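Local structure of Amuc_1102 (Akkermansia muciniphila, 7DSZ) at residues P57-A62 and G106-A111; V113-S118 and Y175-K180. The protein is of unproven function but adopts an immunoglobulin-like fold related to archaeal type IV pilus proteins, and so may take part in a pilus-like assembly. All coordinates share one frame; numbering follows the deposited sequence. Where two conformers were deposited one is given.

In the fold
Contacts 1 and 2 follow one another along the chain and share strand 109-115. Contact 1 joins the start of this strand, and the turn before it, to strand 50-63. Contact 2 joins its end to the loop segment 175-180. Strand 109-115 is one of the two outer strands of a three-stranded antiparallel sheet within this chain, with strand 50-63 in the middle and strand 18-32 on the far side. The centres of the two contacts are about 23 Å apart. The centre of contact 1 lies about 15 Å from the centre of the chain, and the contact is partly exposed. That of contact 2 lies about 9 Å from it; this contact is buried, with the second subunit reaching its helix start.

Contact 1: P57-A62 and G106-A111; sequences PFKVEA and GENTYA
Phe58 and Thr109 form an antiparallel hydrogen-bonded pair. Thr109 N binds Phe58 O almost straight at 2.9 Å. Phe58 N returns a bond to Thr109 O from above the carbonyl plane. On the face of the sheet that carries both side chains, Thr109 CG2 sits over one face of the Phe58 ring, 3.7 Å from its centroid. The ring edge at CE1 meets the backbone of Tyr110 and Ala111. Phe76 and Pro194 also pack on this ring.

On the other face of the sheet, Pro57 and Tyr110 lie side by side. Pro57 CB is over the Tyr110 ring, 4.1 Å from its centroid, in a CH-pi contact. Arg192 makes a cation-pi contact with the same ring. An alanine in place of Tyr110 would probably leave the Pro57 ring without this aromatic cover and Arg192 without its pi partner.

Lys59 runs out over the turn. Its CB and CG pass the backbone of Glu107. CD comes to the edge of contact with Asn108 OD1. The chain bends at chi3 (-90°), which brings CE to 3.4 Å from Asn108 OD1. NZ then binds water 2, which donates to Gly106 O. Further on, Gly106 N binds Val60 O at 2.8 Å, and water 4 bridges Val60 N and Glu107 N. The pairing is that of neighbouring antiparallel strands in a beta-sandwich of immunoglobulin-like type.

Contact 2: V113-S118 and Y175-K180; sequences VYLSPS and YPLLNK
Tyr114 and Leu178 form a single antiparallel bridge: Leu178 N binds Tyr114 O at 2.8 Å, and Tyr114 N binds Leu178 O at 2.9 Å. Both donors lie in the carbonyl plane of their acceptor. The second bond is the more bent, with 137° at the hydrogen. CA-H...O contacts flank the bridge, from Val113 CA to Leu178 O and from Leu177 CA to Tyr114 O.

The Tyr114 ring turns along the loop segment. Its CG is anti to the carbonyl carbon (chi1 -54°), and its CD1 edge meets Leu178 O in the ring plane at 3.4 Å. Beyond this, CE1 touches Lys180 CA at 3.5 Å. The Lys180 side chain runs beside the tyrosine in the same direction, so that CG and CD lie against Tyr114 OH. The two polar ends have separate partners. Tyr114 OH is hydrogen-bonded to Ser112 OG, while Lys180 NZ binds the carbonyl oxygens of Phe188 and Ser186. Lys180 is buried, and backbone oxygens receive its ammonium group.

Leu115 and Leu177 pack through their branch tips, with the two CD2 atoms 3.6 Å apart. Leu115 CD2 also rests on the carbonyl oxygens of Tyr175 and Pro176. Leu177 CD2 lies against Tyr114 O, 3.6 Å away. Leu94 adds to the apolar packing round Leu177.

Water 5 accepts from Ser116 N and lies 2.7 Å from Pro176 O, which it can bridge to Ser116. Ser116 is the N-cap of helix 117-124, its OG bound to Ser119 N. The same OG is hydrogen-bonded to Glu195 of the second subunit, whose side chain also packs on Pro176 and Leu178. A loop segment is thus laid by one antiparallel bridge along strand 109-115, an outer strand of the three-stranded sheet within this chain, beside a capped helix start at the subunit interface.

Contact 1: P57-A62 and G106-A111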
loop_
_atom_site.group_PDB
_atom_site.type_symbol
_atom_site.label_atom_id
_atom_site.label_comp_id
_atom_site.label_asym_id
_atom_site.label_seq_id
_atom_site.Cartn_x
_atom_site.Cartn_y
_atom_site.Cartn_z
ATOM N N PRO C 57 -13.674 20.723 1.452
ATOM C CA PRO C 57 -12.748 21.792 1.074
ATOM C C PRO C 57 -12.163 22.457 2.301
ATOM O O PRO C 57 -12.827 22.591 3.330
ATOM C CB PRO C 57 -13.631 22.796 0.316
ATOM C CG PRO C 57 -14.955 22.148 0.122
ATOM C CD PRO C 57 -15.079 21.089 1.216
ATOM N N PHE C 58 -10.913 22.904 2.174
ATOM C CA PHE C 58 -10.320 23.673 3.261
ATOM C C PHE C 58 -9.198 24.558 2.740
ATOM O O PHE C 58 -8.687 24.368 1.637
ATOM C CB PHE C 58 -9.820 22.764 4.391
ATOM C CG PHE C 58 -8.556 21.999 4.081
ATOM C CD1 PHE C 58 -8.609 20.767 3.453
ATOM C CD2 PHE C 58 -7.328 22.478 4.492
ATOM C CE1 PHE C 58 -7.449 20.041 3.222
ATOM C CE2 PHE C 58 -6.165 21.760 4.266
ATOM C CZ PHE C 58 -6.220 20.543 3.621
ATOM N N LYS C 59 -8.842 25.555 3.559
ATOM C CA LYS C 59 -7.730 26.453 3.281
ATOM C C LYS C 59 -7.006 26.713 4.596
ATOM O O LYS C 59 -7.641 26.774 5.652
ATOM C CB LYS C 59 -8.214 27.776 2.646
ATOM C CG LYS C 59 -7.094 28.775 2.389
ATOM C CD LYS C 59 -7.652 30.099 1.861
ATOM C CE LYS C 59 -7.718 30.090 0.356
ATOM N NZ LYS C 59 -7.939 31.472 -0.200
ATOM N N VAL C 60 -5.682 26.838 4.533
ATOM C CA VAL C 60 -4.831 27.031 5.706
ATOM C C VAL C 60 -4.269 28.445 5.694
ATOM O O VAL C 60 -3.883 28.953 4.639
ATOM C CB VAL C 60 -3.668 26.019 5.732
ATOM C CG1 VAL C 60 -2.873 26.140 7.033
ATOM C CG2 VAL C 60 -4.187 24.607 5.531
ATOM N N GLU C 61 -4.163 29.054 6.874
ATOM C CA GLU C 61 -3.377 30.274 7.041
ATOM C C GLU C 61 -2.508 30.105 8.276
ATOM O O GLU C 61 -2.739 29.212 9.091
ATOM C CB GLU C 61 -4.268 31.526 7.165
ATOM C CG GLU C 61 -5.204 31.794 5.962
ATOM C CD GLU C 61 -4.478 32.255 4.701
ATOM O OE1 GLU C 61 -3.253 32.513 4.763
ATOM O OE2 GLU C 61 -5.150 32.380 3.649
ATOM N N ALA C 62 -1.488 30.960 8.421
ATOM C CA ALA C 62 -0.552 30.753 9.511
ATOM C C ALA C 62 0.028 32.081 9.993
ATOM O O ALA C 62 0.082 33.073 9.259
ATOM C CB ALA C 62 0.597 29.815 9.099
ATOM N N GLY C 106 -2.529 29.301 2.266
ATOM C CA GLY C 106 -3.148 30.279 1.389
ATOM C C GLY C 106 -3.741 29.722 0.116
ATOM O O GLY C 106 -3.955 30.476 -0.837
ATOM N N GLU C 107 -4.034 28.427 0.070
ATOM C CA GLU C 107 -4.445 27.766 -1.161
ATOM C C GLU C 107 -5.643 26.865 -0.892
ATOM O O GLU C 107 -5.613 26.062 0.045
ATOM C CB GLU C 107 -3.270 26.960 -1.712
ATOM C CG GLU C 107 -3.476 26.324 -3.048
ATOM C CD GLU C 107 -2.181 25.723 -3.572
ATOM O OE1 GLU C 107 -1.134 26.403 -3.478
ATOM O OE2 GLU C 107 -2.214 24.575 -4.064
ATOM N N ASN C 108 -6.693 27.002 -1.697
ATOM C CA ASN C 108 -7.841 26.120 -1.545
ATOM C C ASN C 108 -7.431 24.708 -1.925
ATOM O O ASN C 108 -6.783 24.492 -2.954
ATOM C CB ASN C 108 -9.005 26.586 -2.408
ATOM C CG ASN C 108 -9.559 27.914 -1.951
ATOM O OD1 ASN C 108 -10.090 28.026 -0.850
ATOM N ND2 ASN C 108 -9.432 28.930 -2.796
ATOM N N THR C 109 -7.783 23.748 -1.079
ATOM C CA THR C 109 -7.474 22.354 -1.363
ATOM C C THR C 109 -8.576 21.502 -0.738
ATOM O O THR C 109 -9.629 22.016 -0.346
ATOM C CB THR C 109 -6.053 22.021 -0.877
ATOM O OG1 THR C 109 -5.713 20.675 -1.235
ATOM C CG2 THR C 109 -5.925 22.213 0.629
ATOM N N TYR C 110 -8.370 20.185 -0.702
ATOM C CA TYR C 110 -9.406 19.263 -0.258
ATOM C C TYR C 110 -8.804 18.155 0.588
ATOM O O TYR C 110 -7.663 17.742 0.373
ATOM C CB TYR C 110 -10.123 18.583 -1.430
ATOM C CG TYR C 110 -11.378 19.266 -1.908
ATOM C CD1 TYR C 110 -12.621 18.922 -1.376
ATOM C CD2 TYR C 110 -11.328 20.220 -2.925
ATOM C CE1 TYR C 110 -13.789 19.535 -1.820
ATOM C CE2 TYR C 110 -12.493 20.845 -3.375
ATOM C CZ TYR C 110 -13.713 20.483 -2.827
ATOM O OH TYR C 110 -14.881 21.065 -3.274
ATOM N N ALA C 111 -9.609 17.648 1.522
ATOM C CA ALA C 111 -9.345 16.387 2.209
ATOM C C ALA C 111 -10.456 15.395 1.859
ATOM O O ALA C 111 -11.556 15.787 1.454
ATOM C CB ALA C 111 -9.252 16.589 3.726
HETATM O O HOH W 1 -7.231 29.940 -3.144
HETATM O O HOH W 2 -5.522 32.928 -0.564
HETATM O O HOH W 3 -10.328 31.875 -2.459
HETATM O O HOH W 4 -4.140 26.375 2.238
#

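Contact 2: V113-S118 and Y175-K180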
loop_
_atom_site.group_PDB
_atom_site.type_symbol
_atom_site.label_atom_id
_atom_site.label_comp_id
_atom_site.label_asym_id
_atom_site.label_seq_id
_atom_site.Cartn_x
_atom_site.Cartn_y
_atom_site.Cartn_z
ATOM N N VAL C 113 -12.097 11.040 2.436
ATOM C CA VAL C 113 -12.072 9.647 2.883
ATOM C C VAL C 113 -13.139 8.908 2.104
ATOM O O VAL C 113 -14.033 9.511 1.506
ATOM C CB VAL C 113 -12.323 9.441 4.398
ATOM C CG1 VAL C 113 -11.078 9.743 5.186
ATOM C CG2 VAL C 113 -13.523 10.261 4.860
ATOM N N TYR C 114 -13.038 7.572 2.088
ATOM C CA TYR C 114 -13.833 6.772 1.164
ATOM C C TYR C 114 -14.415 5.544 1.849
ATOM O O TYR C 114 -13.811 4.980 2.762
ATOM C CB TYR C 114 -12.990 6.289 -0.042
ATOM C CG TYR C 114 -12.290 7.441 -0.753
ATOM C CD1 TYR C 114 -11.179 8.057 -0.187
ATOM C CD2 TYR C 114 -12.765 7.924 -1.972
ATOM C CE1 TYR C 114 -10.566 9.129 -0.796
ATOM C CE2 TYR C 114 -12.138 8.998 -2.614
ATOM C CZ TYR C 114 -11.036 9.595 -2.009
ATOM O OH TYR C 114 -10.395 10.673 -2.618
ATOM N N LEU C 115 -15.566 5.099 1.345
ATOM C CA LEU C 115 -16.085 3.766 1.636
ATOM C C LEU C 115 -16.180 2.972 0.338
ATOM O O LEU C 115 -16.567 3.509 -0.706
ATOM C CB LEU C 115 -17.466 3.840 2.320
ATOM C CG LEU C 115 -17.477 4.273 3.787
ATOM C CD1 LEU C 115 -18.944 4.492 4.232
ATOM C CD2 LEU C 115 -16.732 3.277 4.731
ATOM N N SER C 116 -15.825 1.685 0.398
ATOM C CA SER C 116 -15.830 0.839 -0.780
ATOM C C SER C 116 -17.257 0.572 -1.259
ATOM O O SER C 116 -18.221 0.757 -0.509
ATOM C CB SER C 116 -15.161 -0.498 -0.465
ATOM O OG SER C 116 -15.992 -1.224 0.437
ATOM N N PRO C 117 -17.413 0.099 -2.498
ATOM C CA PRO C 117 -18.761 -0.299 -2.947
ATOM C C PRO C 117 -19.392 -1.359 -2.062
ATOM O O PRO C 117 -20.600 -1.302 -1.813
ATOM C CB PRO C 117 -18.517 -0.807 -4.372
ATOM C CG PRO C 117 -17.288 -0.051 -4.832
ATOM C CD PRO C 117 -16.418 0.022 -3.591
ATOM N N SER C 118 -18.609 -2.306 -1.541
ATOM C CA SER C 118 -19.229 -3.338 -0.709
ATOM C C SER C 118 -19.655 -2.789 0.648
ATOM O O SER C 118 -20.690 -3.203 1.182
ATOM C CB SER C 118 -18.282 -4.537 -0.557
ATOM O OG SER C 118 -17.142 -4.235 0.234
ATOM N N TYR C 175 -16.387 -2.099 8.097
ATOM C CA TYR C 175 -16.784 -1.048 7.164
ATOM C C TYR C 175 -15.674 0.005 7.082
ATOM O O TYR C 175 -15.892 1.170 7.432
ATOM C CB TYR C 175 -18.090 -0.385 7.572
ATOM C CG TYR C 175 -19.265 -1.290 7.815
ATOM C CD1 TYR C 175 -19.400 -1.992 9.014
ATOM C CD2 TYR C 175 -20.275 -1.379 6.882
ATOM C CE1 TYR C 175 -20.504 -2.800 9.248
ATOM C CE2 TYR C 175 -21.383 -2.170 7.106
ATOM C CZ TYR C 175 -21.485 -2.880 8.283
ATOM O OH TYR C 175 -22.594 -3.666 8.495
ATOM N N PRO C 176 -14.465 -0.385 6.694
ATOM C CA PRO C 176 -13.318 0.503 6.918
ATOM C C PRO C 176 -13.366 1.746 6.036
ATOM O O PRO C 176 -13.602 1.675 4.826
ATOM C CB PRO C 176 -12.105 -0.381 6.588
ATOM C CG PRO C 176 -12.635 -1.506 5.773
ATOM C CD PRO C 176 -14.075 -1.699 6.143
ATOM N N LEU C 177 -13.162 2.889 6.678
ATOM C CA LEU C 177 -12.927 4.133 5.968
ATOM C C LEU C 177 -11.520 4.111 5.408
ATOM O O LEU C 177 -10.578 3.724 6.102
ATOM C CB LEU C 177 -13.075 5.311 6.919
ATOM C CG LEU C 177 -14.499 5.778 7.168
ATOM C CD1 LEU C 177 -14.477 6.858 8.249
ATOM C CD2 LEU C 177 -15.071 6.295 5.854
ATOM N N LEU C 178 -11.374 4.528 4.155
ATOM C CA LEU C 178 -10.103 4.421 3.466
ATOM C C LEU C 178 -9.602 5.810 3.097
ATOM O O LEU C 178 -10.396 6.700 2.794
ATOM C CB LEU C 178 -10.255 3.598 2.210
ATOM C CG LEU C 178 -10.831 2.200 2.480
ATOM C CD1 LEU C 178 -11.256 1.553 1.165
ATOM C CD2 LEU C 178 -9.760 1.371 3.141
ATOM N N ASN C 179 -8.289 5.983 3.130
ATOM C CA ASN C 179 -7.745 7.212 2.559
ATOM C C ASN C 179 -7.559 7.005 1.057
ATOM O O ASN C 179 -7.691 5.894 0.526
ATOM C CB ASN C 179 -6.463 7.658 3.307
ATOM C CG ASN C 179 -5.205 6.825 2.961
ATOM O OD1 ASN C 179 -4.979 6.444 1.830
ATOM N ND2 ASN C 179 -4.364 6.592 3.968
ATOM N N LYS C 180 -7.284 8.111 0.354
ATOM C CA LYS C 180 -7.274 8.079 -1.100
ATOM C C LYS C 180 -6.247 7.096 -1.645
ATOM O O LYS C 180 -6.494 6.438 -2.664
ATOM C CB LYS C 180 -7.013 9.502 -1.632
ATOM C CG LYS C 180 -6.949 9.607 -3.138
ATOM C CD LYS C 180 -7.014 11.096 -3.544
ATOM C CE LYS C 180 -6.910 11.282 -5.055
ATOM N NZ LYS C 180 -5.512 11.082 -5.531
HETATM O O HOH W 5 -14.844 0.216 2.944
#